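Serine-tRNA ligase (Naegleria fowleri, PDB 6BLJ) probably charges cytoplasmic tRNA(Ser) with serine in two steps, activating the amino acid with ATP to seryl-adenylate before transferring it to the tRNA. Local coordinates at residues Asp265-Thr270 against Cys312-Val317. Sequence-based numbering, arbitrary orientation.
With AMP (adenosine monophosphate), chain D.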
loop_
_atom_site.group_PDB
_atom_site.type_symbol
_atom_site.label_atom_id
_atom_site.label_comp_id
_atom_site.label_asym_id
_atom_site.label_seq_id
_atom_site.Cartn_x
_atom_site.Cartn_y
_atom_site.Cartn_z
ATOM N N ASP A 265 -5.450 1.257 -2.945
ATOM C CA ASP A 265 -4.160 1.851 -2.632
ATOM C C ASP A 265 -4.297 3.317 -2.244
ATOM O O ASP A 265 -3.599 3.776 -1.335
ATOM C CB ASP A 265 -3.197 1.658 -3.805
ATOM C CG ASP A 265 -2.750 0.189 -3.943
ATOM O OD1 ASP A 265 -2.560 -0.498 -2.906
ATOM O OD2 ASP A 265 -2.590 -0.280 -5.065
ATOM N N GLU A 266 -5.202 4.055 -2.893
ATOM C CA GLU A 266 -5.304 5.497 -2.680
ATOM C C GLU A 266 -6.207 5.853 -1.511
ATOM O O GLU A 266 -5.980 6.877 -0.854
ATOM C CB GLU A 266 -5.823 6.197 -3.942
ATOM C CG GLU A 266 -5.617 7.742 -3.958
ATOM C CD GLU A 266 -6.639 8.516 -3.099
ATOM O OE1 GLU A 266 -7.761 8.009 -2.910
ATOM O OE2 GLU A 266 -6.327 9.631 -2.624
ATOM N N GLU A 267 -7.206 5.029 -1.228
ATOM C CA GLU A 267 -8.312 5.451 -0.374
ATOM C C GLU A 267 -8.464 4.665 0.920
ATOM O O GLU A 267 -8.762 5.264 1.971
ATOM C CB GLU A 267 -9.620 5.372 -1.177
ATOM C CG GLU A 267 -10.874 5.649 -0.355
ATOM C CD GLU A 267 -12.129 5.607 -1.227
ATOM O OE1 GLU A 267 -12.659 4.510 -1.539
ATOM O OE2 GLU A 267 -12.571 6.689 -1.594
ATOM N N LEU A 268 -8.297 3.346 0.893
ATOM C CA LEU A 268 -8.776 2.484 1.974
ATOM C C LEU A 268 -7.666 2.126 2.961
ATOM O O LEU A 268 -6.638 1.579 2.568
ATOM C CB LEU A 268 -9.373 1.200 1.393
ATOM C CG LEU A 268 -10.583 1.452 0.492
ATOM C CD1 LEU A 268 -11.066 0.127 -0.140
ATOM C CD2 LEU A 268 -11.697 2.085 1.286
ATOM N N TYR A 269 -7.889 2.402 4.244
ATOM C CA TYR A 269 -7.005 1.874 5.281
ATOM C C TYR A 269 -7.225 0.372 5.486
ATOM O O TYR A 269 -8.344 -0.135 5.377
ATOM C CB TYR A 269 -7.260 2.571 6.618
ATOM C CG TYR A 269 -6.838 4.038 6.719
ATOM C CD1 TYR A 269 -5.541 4.392 7.098
ATOM C CD2 TYR A 269 -7.755 5.054 6.479
ATOM C CE1 TYR A 269 -5.165 5.728 7.224
ATOM C CE2 TYR A 269 -7.397 6.402 6.599
ATOM C CZ TYR A 269 -6.109 6.737 6.967
ATOM O OH TYR A 269 -5.761 8.064 7.106
ATOM N N THR A 270 -6.157 -0.337 5.852
ATOM C CA THR A 270 -6.268 -1.736 6.265
ATOM C C THR A 270 -6.330 -1.821 7.788
ATOM O O THR A 270 -5.654 -1.054 8.485
ATOM C CB THR A 270 -5.076 -2.547 5.735
ATOM O OG1 THR A 270 -5.109 -2.553 4.304
ATOM C CG2 THR A 270 -5.111 -3.996 6.243
ATOM N N CYS A 312 -16.532 7.763 8.167
ATOM C CA CYS A 312 -15.872 7.420 6.917
ATOM C C CYS A 312 -14.385 7.700 7.049
ATOM O O CYS A 312 -13.989 8.709 7.641
ATOM C CB CYS A 312 -16.424 8.249 5.751
ATOM S SG CYS A 312 -18.225 8.123 5.570
ATOM N N PHE A 313 -13.570 6.835 6.455
ATOM C CA PHE A 313 -12.117 6.923 6.581
ATOM C C PHE A 313 -11.480 6.898 5.201
ATOM O O PHE A 313 -11.770 6.003 4.395
ATOM C CB PHE A 313 -11.562 5.780 7.429
ATOM C CG PHE A 313 -12.192 5.669 8.806
ATOM C CD1 PHE A 313 -11.603 6.278 9.910
ATOM C CD2 PHE A 313 -13.367 4.947 8.993
ATOM C CE1 PHE A 313 -12.176 6.154 11.187
ATOM C CE2 PHE A 313 -13.949 4.831 10.261
ATOM C CZ PHE A 313 -13.350 5.430 11.350
ATOM N N ARG A 314 -10.599 7.863 4.926
ATOM C CA ARG A 314 -9.994 7.967 3.605
ATOM C C ARG A 314 -8.530 8.351 3.725
ATOM O O ARG A 314 -8.198 9.359 4.352
ATOM C CB ARG A 314 -10.750 8.982 2.748
ATOM C CG ARG A 314 -12.197 8.568 2.540
ATOM C CD ARG A 314 -12.835 9.365 1.476
ATOM N NE ARG A 314 -14.231 9.006 1.329
ATOM C CZ ARG A 314 -14.960 9.366 0.286
ATOM N NH1 ARG A 314 -14.397 10.083 -0.693
ATOM N NH2 ARG A 314 -16.239 9.021 0.235
ATOM N N LYS A 315 -7.659 7.560 3.090
ATOM C CA LYS A 315 -6.229 7.805 3.188
ATOM C C LYS A 315 -5.820 9.078 2.438
ATOM O O LYS A 315 -4.839 9.719 2.817
ATOM C CB LYS A 315 -5.448 6.601 2.657
ATOM C CG LYS A 315 -5.643 5.313 3.472
ATOM C CD LYS A 315 -4.577 4.280 3.108
ATOM C CE LYS A 315 -4.643 3.958 1.620
ATOM N NZ LYS A 315 -3.893 2.721 1.305
ATOM N N GLU A 316 -6.556 9.461 1.394
ATOM C CA GLU A 316 -6.259 10.685 0.625
ATOM C C GLU A 316 -4.811 10.700 0.127
ATOM O O GLU A 316 -4.152 11.744 0.092
ATOM C CB GLU A 316 -6.549 11.944 1.453
ATOM C CG GLU A 316 -8.017 12.081 1.873
ATOM C CD GLU A 316 -8.915 12.280 0.678
ATOM O OE1 GLU A 316 -8.477 13.000 -0.243
ATOM O OE2 GLU A 316 -10.043 11.725 0.661
ATOM N N VAL A 317 -4.311 9.532 -0.272
ATOM C CA VAL A 317 -2.916 9.450 -0.708
ATOM C C VAL A 317 -2.668 10.342 -1.921
ATOM O O VAL A 317 -1.611 10.973 -2.034
ATOM C CB VAL A 317 -2.517 7.987 -0.978
ATOM C CG1 VAL A 317 -1.135 7.925 -1.651
ATOM C CG2 VAL A 317 -2.447 7.249 0.336
HETATM P P AMP D . -17.213 11.136 -2.640
HETATM O O1P AMP D . -15.734 11.238 -3.015
HETATM O O2P AMP D . -17.720 9.878 -2.055
HETATM O O3P AMP D . -18.039 11.600 -3.831
HETATM O "O5'" AMP D . -17.433 12.251 -1.524
HETATM C "C5'" AMP D . -18.730 12.560 -1.031
HETATM C "C4'" AMP D . -18.688 13.796 -0.157
HETATM O "O4'" AMP D . -17.992 13.499 1.081
HETATM C "C3'" AMP D . -17.933 14.973 -0.735
HETATM O "O3'" AMP D . -18.721 15.738 -1.628
HETATM C "C2'" AMP D . -17.499 15.742 0.500
HETATM O "O2'" AMP D . -18.579 16.513 0.997
HETATM C "C1'" AMP D . -17.220 14.608 1.483
HETATM N N9 AMP D . -15.792 14.207 1.521
HETATM C C8 AMP D . -15.145 13.418 0.605
HETATM N N7 AMP D . -13.876 13.212 0.880
HETATM C C5 AMP D . -13.676 13.910 2.061
HETATM C C6 AMP D . -12.542 14.091 2.877
HETATM N N6 AMP D . -11.349 13.516 2.645
HETATM N N1 AMP D . -12.672 14.876 3.967
HETATM C C2 AMP D . -13.868 15.414 4.235
HETATM N N3 AMP D . -15.013 15.294 3.557
HETATM C C4 AMP D . -14.851 14.533 2.468
HETATM O O HOH W 1 -8.762 8.913 -0.440
HETATM O O HOH W 2 -7.909 11.860 -2.735
HETATM O O HOH W 3 -3.939 0.371 3.006
HETATM O O HOH W 4 -10.547 3.440 4.685
#
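Lys315 sets its CG methylene over the face of Tyr269 where the loop of class II synthetase motif 2, which here binds AMP, as it does ATP in class II enzymes, follows strand 304-313 and meets the turn after helix 263-266. This is the tight side: Lys315 CG sits 3.5 Å from the centroid of the Tyr269 ring and 3° off its normal, a CH-pi contact, while Phe249 of a neighbouring subunit meets the same ring edge-to-face. A lysine suits the place because one methylene can lie on the ring while its ammonium serves carbonyls at the helix end and in the turn after it. The bend at chi3 (-59°) turns NZ to Asp265 O, 2.9 Å away and reached from above the carbonyl plane, with a weak bond to Leu268 O. Backbone bonds fix the register: Lys315 N to Glu267 O at 2.8 Å, and Val317 N to Glu266 O.

Toward the nucleotide the packing gives way to water and charge. One water donates to both Glu266 OE2 and Glu316 OE1 and so probably eases the approach of the two carboxylates; Glu266 OE2 also accepts from Gly318 N, and Glu316 OE1 has a salt bridge to Arg329. Glutamate suits position 316 because its OE2 accepts from AMP N6 at 3.0 Å. Glu267, held through OE1 by Gln263, places OE2 over one guanidinium face of Arg314, 4.0 Å from NH1, a long salt bridge of charges alone. Arginine grips two phosphate oxygens at once: NH1 donates to O1P of AMP, and NH2 to O2P at 2.9 Å and 175°.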